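Sortase family protein (Clostridium perfringens, PDB 6IXZ) is a class C sortase, a cysteine transpeptidase that probably joins pilin subunits covalently during assembly of pili on the bacterial surface. Local coordinates at residues A[14-17]-A[18-22]; A[37-41]-A[42-46]; A[149-152]-A[153-156]. One frame throughout, in Å; residues are numbered along the deposited sequence.

Contact 1: A[14-17]-A[18-22]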
ATOM      1  N   TYR A  14      -9.622  -0.914  13.066  1.00 28.43           N
ATOM      2  CA  TYR A  14      -9.376   0.239  12.214  1.00 27.05           C
ATOM      3  C   TYR A  14     -10.694   0.875  11.788  1.00 27.93           C
ATOM      4  O   TYR A  14     -10.841   2.090  11.827  1.00 25.86           O
ATOM      5  CB  TYR A  14      -8.599  -0.155  10.957  1.00 30.68           C
ATOM      6  CG  TYR A  14      -8.744   0.870   9.854  1.00 24.09           C
ATOM      7  CD1 TYR A  14      -7.943   2.003   9.838  1.00 26.42           C
ATOM      8  CD2 TYR A  14      -9.733   0.748   8.886  1.00 24.27           C
ATOM      9  CE1 TYR A  14      -8.122   2.996   8.891  1.00 22.31           C
ATOM     10  CE2 TYR A  14      -9.922   1.731   7.935  1.00 25.58           C
ATOM     11  CZ  TYR A  14      -9.121   2.866   7.954  1.00 22.05           C
ATOM     12  OH  TYR A  14      -9.277   3.821   6.978  1.00 21.64           O
ATOM     13  N   THR A  15     -11.650   0.049  11.381  1.00 28.84           N
ATOM     14  CA  THR A  15     -12.936   0.559  10.920  1.00 32.30           C
ATOM     15  C   THR A  15     -13.685   1.271  12.059  1.00 33.01           C
ATOM     16  O   THR A  15     -14.031   2.446  11.959  1.00 27.82           O
ATOM     17  CB  THR A  15     -13.797  -0.576  10.355  1.00 37.63           C
ATOM     18  OG1 THR A  15     -13.103  -1.212   9.272  1.00 46.72           O
ATOM     19  CG2 THR A  15     -15.133  -0.039   9.852  1.00 47.34           C
ATOM     20  N   GLU A  16     -13.858   0.603  13.187  1.00 36.71           N
ATOM     21  CA  GLU A  16     -14.504   1.271  14.305  1.00 42.05           C
ATOM     22  C   GLU A  16     -13.860   2.630  14.532  1.00 39.34           C
ATOM     23  O   GLU A  16     -14.556   3.610  14.767  1.00 32.10           O
ATOM     24  CB  GLU A  16     -14.425   0.448  15.592  1.00 48.99           C
ATOM     25  CG  GLU A  16     -15.414   0.920  16.654  1.00 56.65           C
ATOM     26  CD  GLU A  16     -14.879   0.804  18.071  1.00 64.30           C
ATOM     27  OE1 GLU A  16     -15.193   1.691  18.898  1.00 71.78           O
ATOM     28  OE2 GLU A  16     -14.169  -0.182  18.367  1.00 59.87           O
ATOM     29  N   LYS A  17     -12.529   2.660  14.519  1.00 37.40           N
ATOM     30  CA  LYS A  17     -11.770   3.796  15.029  1.00 37.79           C
ATOM     31  C   LYS A  17     -11.804   4.975  14.055  1.00 39.19           C
ATOM     32  O   LYS A  17     -11.945   6.130  14.469  1.00 42.46           O
ATOM     33  CB  LYS A  17     -10.323   3.392  15.296  1.00 40.90           C
ATOM     34  CG  LYS A  17      -9.358   4.567  15.332  1.00 41.67           C
ATOM     35  CD  LYS A  17      -7.935   4.138  15.658  1.00 51.63           C
ATOM     36  CE  LYS A  17      -6.938   5.242  15.317  1.00 57.12           C
ATOM     37  NZ  LYS A  17      -5.592   5.020  15.921  1.00 66.41           N
ATOM     38  N   ILE A  18     -11.688   4.686  12.765  1.00 37.10           N
ATOM     39  CA  ILE A  18     -11.786   5.742  11.743  1.00 41.37           C
ATOM     40  C   ILE A  18     -13.227   6.239  11.673  1.00 40.54           C
ATOM     41  O   ILE A  18     -13.465   7.433  11.536  1.00 43.20           O
ATOM     42  CB  ILE A  18     -11.318   5.271  10.337  1.00 34.43           C
ATOM     43  CG1 ILE A  18     -10.912   6.468   9.473  1.00 35.64           C
ATOM     44  CG2 ILE A  18     -12.406   4.486   9.618  1.00 35.60           C
ATOM     45  CD1 ILE A  18      -9.494   6.917   9.707  1.00 38.42           C
ATOM     46  N   ASN A  19     -14.185   5.334  11.857  1.00 43.96           N
ATOM     47  CA  ASN A  19     -15.594   5.724  11.819  1.00 45.07           C
ATOM     48  C   ASN A  19     -15.988   6.754  12.891  1.00 46.34           C
ATOM     49  O   ASN A  19     -17.032   7.396  12.772  1.00 41.95           O
ATOM     50  CB  ASN A  19     -16.495   4.489  11.913  1.00 44.76           C
ATOM     51  CG  ASN A  19     -16.773   3.867  10.555  1.00 51.77           C
ATOM     52  OD1 ASN A  19     -16.217   4.290   9.541  1.00 48.30           O
ATOM     53  ND2 ASN A  19     -17.649   2.871  10.527  1.00 54.24           N
ATOM     54  N   ASN A  20     -15.152   6.921  13.916  1.00 51.53           N
ATOM     55  CA  ASN A  20     -15.450   7.843  15.024  1.00 52.82           C
ATOM     56  C   ASN A  20     -14.534   9.062  15.090  1.00 52.29           C
ATOM     57  O   ASN A  20     -14.588   9.825  16.054  1.00 54.83           O
ATOM     58  CB  ASN A  20     -15.373   7.111  16.372  1.00 53.76           C
ATOM     59  CG  ASN A  20     -16.509   6.124  16.571  1.00 56.55           C
ATOM     60  OD1 ASN A  20     -17.675   6.419  16.285  1.00 47.56           O
ATOM     61  ND2 ASN A  20     -16.172   4.939  17.069  1.00 55.81           N
ATOM     62  N   VAL A  21     -13.680   9.237  14.087  1.00 48.83           N
ATOM     63  CA  VAL A  21     -12.865  10.445  13.978  1.00 45.15           C
ATOM     64  C   VAL A  21     -13.637  11.528  13.228  1.00 45.12           C
ATOM     65  O   VAL A  21     -14.217  11.265  12.174  1.00 36.39           O
ATOM     66  CB  VAL A  21     -11.546  10.169  13.223  1.00 51.38           C
ATOM     67  CG1 VAL A  21     -10.852  11.471  12.852  1.00 46.40           C
ATOM     68  CG2 VAL A  21     -10.630   9.297  14.064  1.00 54.14           C
ATOM     69  N   LYS A  22     -13.572  12.755  13.737  1.00 43.86           N
ATOM     70  CA  LYS A  22     -14.369  13.858  13.206  1.00 51.16           C
ATOM     71  C   LYS A  22     -14.010  14.247  11.769  1.00 47.19           C
ATOM     72  O   LYS A  22     -12.843  14.518  11.450  1.00 39.52           O
ATOM     73  CB  LYS A  22     -14.238  15.081  14.118  1.00 56.14           C
ATOM     74  CG  LYS A  22     -14.779  14.863  15.525  1.00 64.18           C
ATOM     75  CD  LYS A  22     -16.177  14.247  15.526  1.00 71.77           C
ATOM     76  CE  LYS A  22     -16.150  12.747  15.808  1.00 73.27           C
ATOM     77  NZ  LYS A  22     -17.468  12.073  15.600  1.00 63.28           N
TER

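Contact 2: A[37-41]-A[42-46]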
ATOM      1  N   ASN A  37       2.853  13.829  -0.293  1.00 29.05           N
ATOM      2  CA  ASN A  37       2.993  13.173  -1.615  1.00 26.46           C
ATOM      3  C   ASN A  37       3.474  14.135  -2.714  1.00 24.42           C
ATOM      4  O   ASN A  37       4.196  13.740  -3.626  1.00 23.91           O
ATOM      5  CB  ASN A  37       1.645  12.540  -2.049  1.00 23.55           C
ATOM      6  CG  ASN A  37       1.346  11.222  -1.343  1.00 20.90           C
ATOM      7  OD1 ASN A  37       2.200  10.648  -0.662  1.00 20.57           O
ATOM      8  ND2 ASN A  37       0.146  10.711  -1.543  1.00 18.02           N
ATOM      9  N   TYR A  38       2.953  15.352  -2.690  1.00 28.16           N
ATOM     10  CA  TYR A  38       3.356  16.396  -3.643  1.00 30.68           C
ATOM     11  C   TYR A  38       4.798  16.789  -3.366  1.00 29.11           C
ATOM     12  O   TYR A  38       5.634  16.833  -4.271  1.00 27.62           O
ATOM     13  CB  TYR A  38       2.426  17.614  -3.511  1.00 31.82           C
ATOM     14  CG  TYR A  38       2.887  18.875  -4.239  1.00 37.22           C
ATOM     15  CD1 TYR A  38       3.770  19.763  -3.639  1.00 34.22           C
ATOM     16  CD2 TYR A  38       2.371  19.211  -5.494  1.00 41.00           C
ATOM     17  CE1 TYR A  38       4.178  20.922  -4.286  1.00 38.96           C
ATOM     18  CE2 TYR A  38       2.789  20.363  -6.154  1.00 37.62           C
ATOM     19  CZ  TYR A  38       3.687  21.212  -5.542  1.00 35.47           C
ATOM     20  OH  TYR A  38       4.081  22.367  -6.173  1.00 45.76           O
ATOM     21  N   ASP A  39       5.100  17.032  -2.095  1.00 33.49           N
ATOM     22  CA  ASP A  39       6.468  17.321  -1.694  1.00 32.76           C
ATOM     23  C   ASP A  39       7.379  16.190  -2.072  1.00 29.80           C
ATOM     24  O   ASP A  39       8.556  16.421  -2.336  1.00 30.88           O
ATOM     25  CB  ASP A  39       6.581  17.545  -0.189  1.00 33.13           C
ATOM     26  CG  ASP A  39       6.123  18.921   0.235  1.00 35.65           C
ATOM     27  OD1 ASP A  39       5.877  19.768  -0.643  1.00 31.31           O
ATOM     28  OD2 ASP A  39       5.965  19.133   1.457  1.00 42.02           O
ATOM     29  N   LEU A  40       6.888  14.955  -1.954  1.00 28.22           N
ATOM     30  CA  LEU A  40       7.729  13.792  -2.231  1.00 29.14           C
ATOM     31  C   LEU A  40       7.999  13.667  -3.736  1.00 29.17           C
ATOM     32  O   LEU A  40       9.115  13.417  -4.154  1.00 24.52           O
ATOM     33  CB  LEU A  40       7.109  12.505  -1.652  1.00 34.28           C
ATOM     34  CG  LEU A  40       7.772  11.170  -2.038  1.00 29.34           C
ATOM     35  CD1 LEU A  40       9.098  10.940  -1.306  1.00 33.04           C
ATOM     36  CD2 LEU A  40       6.822  10.002  -1.795  1.00 29.75           C
ATOM     37  N   PHE A  41       6.980  13.900  -4.555  1.00 28.47           N
ATOM     38  CA  PHE A  41       7.151  13.963  -6.002  1.00 26.69           C
ATOM     39  C   PHE A  41       8.124  15.084  -6.421  1.00 31.54           C
ATOM     40  O   PHE A  41       8.739  15.015  -7.488  1.00 26.70           O
ATOM     41  CB  PHE A  41       5.777  14.171  -6.647  1.00 26.22           C
ATOM     42  CG  PHE A  41       5.817  14.391  -8.128  1.00 28.90           C
ATOM     43  CD1 PHE A  41       5.348  15.574  -8.675  1.00 34.58           C
ATOM     44  CD2 PHE A  41       6.215  13.371  -8.981  1.00 30.33           C
ATOM     45  CE1 PHE A  41       5.364  15.771 -10.050  1.00 33.57           C
ATOM     46  CE2 PHE A  41       6.250  13.560 -10.345  1.00 30.34           C
ATOM     47  CZ  PHE A  41       5.819  14.764 -10.887  1.00 32.16           C
ATOM     48  N   ASN A  42       8.257  16.104  -5.579  1.00 33.49           N
ATOM     49  CA  ASN A  42       9.094  17.273  -5.865  1.00 38.13           C
ATOM     50  C   ASN A  42      10.416  17.296  -5.115  1.00 43.23           C
ATOM     51  O   ASN A  42      11.063  18.329  -5.045  1.00 49.49           O
ATOM     52  CB  ASN A  42       8.321  18.552  -5.529  1.00 36.73           C
ATOM     53  CG  ASN A  42       7.087  18.709  -6.381  1.00 35.49           C
ATOM     54  OD1 ASN A  42       6.017  19.065  -5.893  1.00 40.24           O
ATOM     55  ND2 ASN A  42       7.204  18.346  -7.645  1.00 32.69           N
ATOM     56  N   GLY A  43      10.810  16.168  -4.540  1.00 46.93           N
ATOM     57  CA  GLY A  43      12.163  16.015  -4.009  1.00 45.16           C
ATOM     58  C   GLY A  43      12.452  16.862  -2.784  1.00 44.30           C
ATOM     59  O   GLY A  43      13.609  17.059  -2.428  1.00 43.56           O
ATOM     60  N   THR A  44      11.402  17.333  -2.115  1.00 47.63           N
ATOM     61  CA  THR A  44      11.569  18.198  -0.952  1.00 46.09           C
ATOM     62  C   THR A  44      11.219  17.516   0.368  1.00 43.27           C
ATOM     63  O   THR A  44      11.500  18.061   1.423  1.00 36.19           O
ATOM     64  CB  THR A  44      10.766  19.519  -1.080  1.00 46.08           C
ATOM     65  OG1 THR A  44       9.376  19.241  -1.280  1.00 54.94           O
ATOM     66  CG2 THR A  44      11.276  20.356  -2.242  1.00 43.31           C
ATOM     67  N   ALA A  45      10.645  16.312   0.325  1.00 42.22           N
ATOM     68  CA  ALA A  45      10.427  15.544   1.556  1.00 38.05           C
ATOM     69  C   ALA A  45      11.779  15.120   2.124  1.00 35.52           C
ATOM     70  O   ALA A  45      12.733  14.978   1.390  1.00 37.19           O
ATOM     71  CB  ALA A  45       9.562  14.319   1.286  1.00 35.19           C
ATOM     72  N   GLU A  46      11.870  14.939   3.431  1.00 43.27           N
ATOM     73  CA  GLU A  46      13.040  14.278   4.010  1.00 45.07           C
ATOM     74  C   GLU A  46      12.717  12.791   4.072  1.00 50.66           C
ATOM     75  O   GLU A  46      11.647  12.373   3.611  1.00 43.34           O
ATOM     76  CB  GLU A  46      13.348  14.839   5.395  1.00 48.51           C
ATOM     77  CG  GLU A  46      13.357  16.359   5.448  1.00 48.78           C
ATOM     78  CD  GLU A  46      13.656  16.892   6.837  1.00 51.81           C
ATOM     79  OE1 GLU A  46      14.423  16.235   7.574  1.00 59.87           O
ATOM     80  OE2 GLU A  46      13.151  17.981   7.180  1.00 55.31           O
TER

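Contact 3: A[149-152]-A[153-156]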
ATOM      1  N   VAL A 149       8.843  -9.159 -12.655  1.00 25.90           N
ATOM      2  CA  VAL A 149       9.671  -9.730 -11.597  1.00 29.05           C
ATOM      3  C   VAL A 149      11.034  -9.086 -11.624  1.00 34.19           C
ATOM      4  O   VAL A 149      11.647  -8.970 -12.677  1.00 32.31           O
ATOM      5  CB  VAL A 149       9.870 -11.249 -11.750  1.00 33.03           C
ATOM      6  CG1 VAL A 149      10.742 -11.791 -10.620  1.00 31.89           C
ATOM      7  CG2 VAL A 149       8.526 -11.966 -11.774  1.00 36.41           C
ATOM      8  N   VAL A 150      11.551  -8.750 -10.452  1.00 28.49           N
ATOM      9  CA  VAL A 150      12.638  -7.816 -10.386  1.00 31.05           C
ATOM     10  C   VAL A 150      13.522  -8.162  -9.196  1.00 30.02           C
ATOM     11  O   VAL A 150      13.083  -8.816  -8.250  1.00 26.92           O
ATOM     12  CB  VAL A 150      12.047  -6.411 -10.296  1.00 32.36           C
ATOM     13  CG1 VAL A 150      12.781  -5.553  -9.283  1.00 36.04           C
ATOM     14  CG2 VAL A 150      11.981  -5.789 -11.665  1.00 33.05           C
ATOM     15  N   HIS A 151      14.781  -7.757  -9.242  1.00 33.88           N
ATOM     16  CA  HIS A 151      15.687  -8.109  -8.171  1.00 35.72           C
ATOM     17  C   HIS A 151      15.536  -7.160  -6.982  1.00 33.88           C
ATOM     18  O   HIS A 151      15.071  -6.040  -7.142  1.00 31.87           O
ATOM     19  CB  HIS A 151      17.119  -8.184  -8.704  1.00 52.19           C
ATOM     20  CG  HIS A 151      17.343  -9.332  -9.647  1.00 57.74           C
ATOM     21  ND1 HIS A 151      16.373  -9.776 -10.524  1.00 68.83           N
ATOM     22  CD2 HIS A 151      18.399 -10.166  -9.807  1.00 69.24           C
ATOM     23  CE1 HIS A 151      16.830 -10.816 -11.199  1.00 64.71           C
ATOM     24  NE2 HIS A 151      18.055 -11.076 -10.780  1.00 72.14           N
ATOM     25  N   PRO A 152      15.880  -7.631  -5.769  1.00 35.48           N
ATOM     26  CA  PRO A 152      15.454  -6.931  -4.552  1.00 35.13           C
ATOM     27  C   PRO A 152      15.989  -5.491  -4.368  1.00 46.50           C
ATOM     28  O   PRO A 152      15.446  -4.740  -3.549  1.00 44.63           O
ATOM     29  CB  PRO A 152      15.934  -7.853  -3.425  1.00 41.72           C
ATOM     30  CG  PRO A 152      16.062  -9.212  -4.049  1.00 35.54           C
ATOM     31  CD  PRO A 152      16.436  -8.971  -5.483  1.00 33.24           C
ATOM     32  N   ASP A 153      17.004  -5.087  -5.139  1.00 45.16           N
ATOM     33  CA  ASP A 153      17.486  -3.705  -5.081  1.00 40.95           C
ATOM     34  C   ASP A 153      17.223  -2.927  -6.367  1.00 44.38           C
ATOM     35  O   ASP A 153      17.549  -1.740  -6.448  1.00 43.40           O
ATOM     36  CB  ASP A 153      18.991  -3.648  -4.763  1.00 44.90           C
ATOM     37  CG  ASP A 153      19.323  -4.155  -3.373  1.00 43.61           C
ATOM     38  OD1 ASP A 153      18.694  -3.713  -2.384  1.00 44.46           O
ATOM     39  OD2 ASP A 153      20.241  -4.984  -3.264  1.00 50.11           O
ATOM     40  N   GLU A 154      16.635  -3.580  -7.367  1.00 48.56           N
ATOM     41  CA  GLU A 154      16.077  -2.865  -8.529  1.00 46.50           C
ATOM     42  C   GLU A 154      14.851  -2.045  -8.121  1.00 45.16           C
ATOM     43  O   GLU A 154      13.937  -2.561  -7.469  1.00 49.52           O
ATOM     44  CB  GLU A 154      15.642  -3.847  -9.609  1.00 47.12           C
ATOM     45  CG  GLU A 154      16.745  -4.447 -10.450  1.00 53.11           C
ATOM     46  CD  GLU A 154      16.175  -5.359 -11.514  1.00 51.53           C
ATOM     47  OE1 GLU A 154      15.610  -4.837 -12.501  1.00 60.46           O
ATOM     48  OE2 GLU A 154      16.152  -6.586 -11.295  1.00 41.31           O
ATOM     49  N   ILE A 155      14.752  -0.838  -8.667  1.00 43.23           N
ATOM     50  CA  ILE A 155      13.981   0.219  -8.039  1.00 43.28           C
ATOM     51  C   ILE A 155      13.217   1.072  -9.064  1.00 43.18           C
ATOM     52  O   ILE A 155      12.307   1.821  -8.718  1.00 39.84           O
ATOM     53  CB  ILE A 155      14.918   1.088  -7.171  1.00 50.08           C
ATOM     54  CG1 ILE A 155      14.135   1.850  -6.106  1.00 55.22           C
ATOM     55  CG2 ILE A 155      15.758   2.019  -8.029  1.00 49.24           C
ATOM     56  CD1 ILE A 155      14.879   1.968  -4.791  1.00 51.01           C
ATOM     57  N   ASP A 156      13.541   0.918 -10.337  1.00 40.39           N
ATOM     58  CA  ASP A 156      13.063   1.855 -11.337  1.00 39.86           C
ATOM     59  C   ASP A 156      11.546   1.829 -11.486  1.00 34.76           C
ATOM     60  O   ASP A 156      10.932   2.857 -11.772  1.00 35.77           O
ATOM     61  CB  ASP A 156      13.711   1.567 -12.693  1.00 42.83           C
ATOM     62  CG  ASP A 156      15.157   2.045 -12.768  1.00 41.51           C
ATOM     63  OD1 ASP A 156      15.596   2.811 -11.880  1.00 44.36           O
ATOM     64  OD2 ASP A 156      15.852   1.647 -13.724  1.00 39.19           O
TER

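Contact 1: A[14-17]-A[18-22]
The last turn of helix 5-18 unwinds here into a type I beta turn, and Tyr14 and Ile18, one helical turn apart, pack side by side across that end. The backbone gives two regular i to i+4 bonds. Ile18 N donates to Tyr14 O at 2.9 Å, and Asn19 N donates to Thr15 O at the same distance of 2.9 Å. The turn from Ile18 to Val21 then takes over. Its closing bond runs from Val21 N to Ile18 O, 3.1 Å, and a weak bond from Asn20 N reaches Lys17 O.

Tyr14 and Ile18 carry the apolar part. Both side chains leave the helix in the same direction. Ile18 lies over one face of the phenol ring, toward its far end, with CG2 4.0 Å from Tyr14 CZ and CB covering the same face. The outer branch goes further along the ring: Ile18 CG1 is 4.0 Å from Tyr14 OH. The torsion of Tyr14 explains the overlap. With CG opposite the backbone N (chi1 160°), the ring runs alongside Ile18.

On the adjoining side of the helix Thr15 and Asn19 also run side by side. Thr15 CG2 comes within 3.9 Å of Asn19 ND2, while Thr15 OG1 is hydrogen-bonded back to Ile11 O in the preceding turn. Asn20 ND2 lies 3.9 Å from Glu16 OE1, with the amide and carboxylate planes 80° apart.

Tyr14 is buried, whereas Glu16, Asn19 and Asn20 are exposed. The inner side meets the loop between strands 130-135 and 138-150: Ile18 touches Leu136 and Lys137, and Tyr14 OH makes a weak hydrogen bond to Leu136 N. Lys22, at the N-cap position, leads directly into helix 23-41.

Contact 2: A[37-41]-A[42-46]
Thr44 folds back over the end of helix 23-41 and meets Asp39 with its hydroxyl. Its CB stays 4.0 Å from Asp39 O. The branch that closes the gap is OG1, which donates to Asp39 O at 3.1 Å and lies 3.4 Å from Asp39 CB. A chi1 of 57° sets OG1 between the backbone N and the carbonyl carbon of its own residue, where hydroxyl and amide can reach the same acceptor. The Thr44 and Asp39 side chains cross at about a right angle.

Asp39 O accepts two bonds from Thr44, from the hydroxyl and from the backbone amide. Thr44 N donates to Asp39 O at 3.0 Å. The hydroxyl approaches at a C=O...donor angle of 110°. Weak bonds from Asn42 N and Ala45 N add to the same oxygen.

This is a Schellman motif, a common C-terminal helix cap. Thr44 N to Asp39 O is its long bond. Its second bond runs from Gly43 N to Leu40 O at 3.3 Å. Gly43 is the C-prime residue. Its positive phi of 69° reverses the chain and turns these amides back to carbonyls of the last helical turn.

Past the glycine, Ala45 points toward the helix. Its CB is 4.2 Å from Leu40 CB and 4.0 Å from Leu40 CA, an apolar contact across the reversal. At the opening of the turn, the Asn42 side-chain amide sits over one face of the Tyr38 ring. The neighbouring Phe41 side chain faces loops of the sortase body, touching Asn102, Ile160 and Asp162.

Contact 3: A[149-152]-A[153-156]
Val150, the last residue of strand 138-150, points toward the returning chain and touches Glu154. Its CG1 is modelled unusually close to Glu154 CB, so the placement of the branches is doubtful. The backbone of Val150 is still tied into the sheet through Arg181 of strand 180-188.

His151 follows and gives the main polar contact. Its backbone N donates to Glu154 OE2 at 2.7 Å, with a fairly straight N-H...O angle of 161°. The amide meets this oxygen from above the carboxylate plane. Glu154 reaches it because its chain is extended beyond CG (chi2 -178°) and runs beside the His151 side chain. OE2 also lies 3.2 Å from His151 CB, and the ring and carboxylate planes are 51° apart. The carbonyl of His151 turns inward: Glu154 N donates to His151 O at 2.9 Å.

Pro152 occupies the first corner of the bend and Asp153 the second. The Pro152 side chain is about 7 Å from that of Cys172, the predicted acyl-thioester residue, and about 9 Å from that of His110, the predicted proton donor/acceptor.

The four residues from His151 to Glu154 form a type I beta turn, braced by the carboxylate of its last residue on the amide of its first. It opens the loop joining the sixth and seventh strands of the sortase beta-barrel, 138-150 and 165-173, which probably flanks the active-site groove as in other sortases.

In the fold
The contacts come in series along the chain. Contact 1 ends helix 5-18, contact 2 ends helix 23-41, and contact 3 ends strand 138-150. Contacts 1 and 2 share the N-terminal helical region: helix 23-41 begins just after one and finishes at the other, with their centres 28 Å apart. Contact 3 belongs to the sortase sheet. Its centre is 36 Å from that of contact 1, on the opposite side of the chain's centre, and 22 Å from that of contact 2. None touches another. All three are surface sites where a helix or strand ends in a turn or cap. The first two close the N-terminal helices; the third lies near the predicted active-site residues.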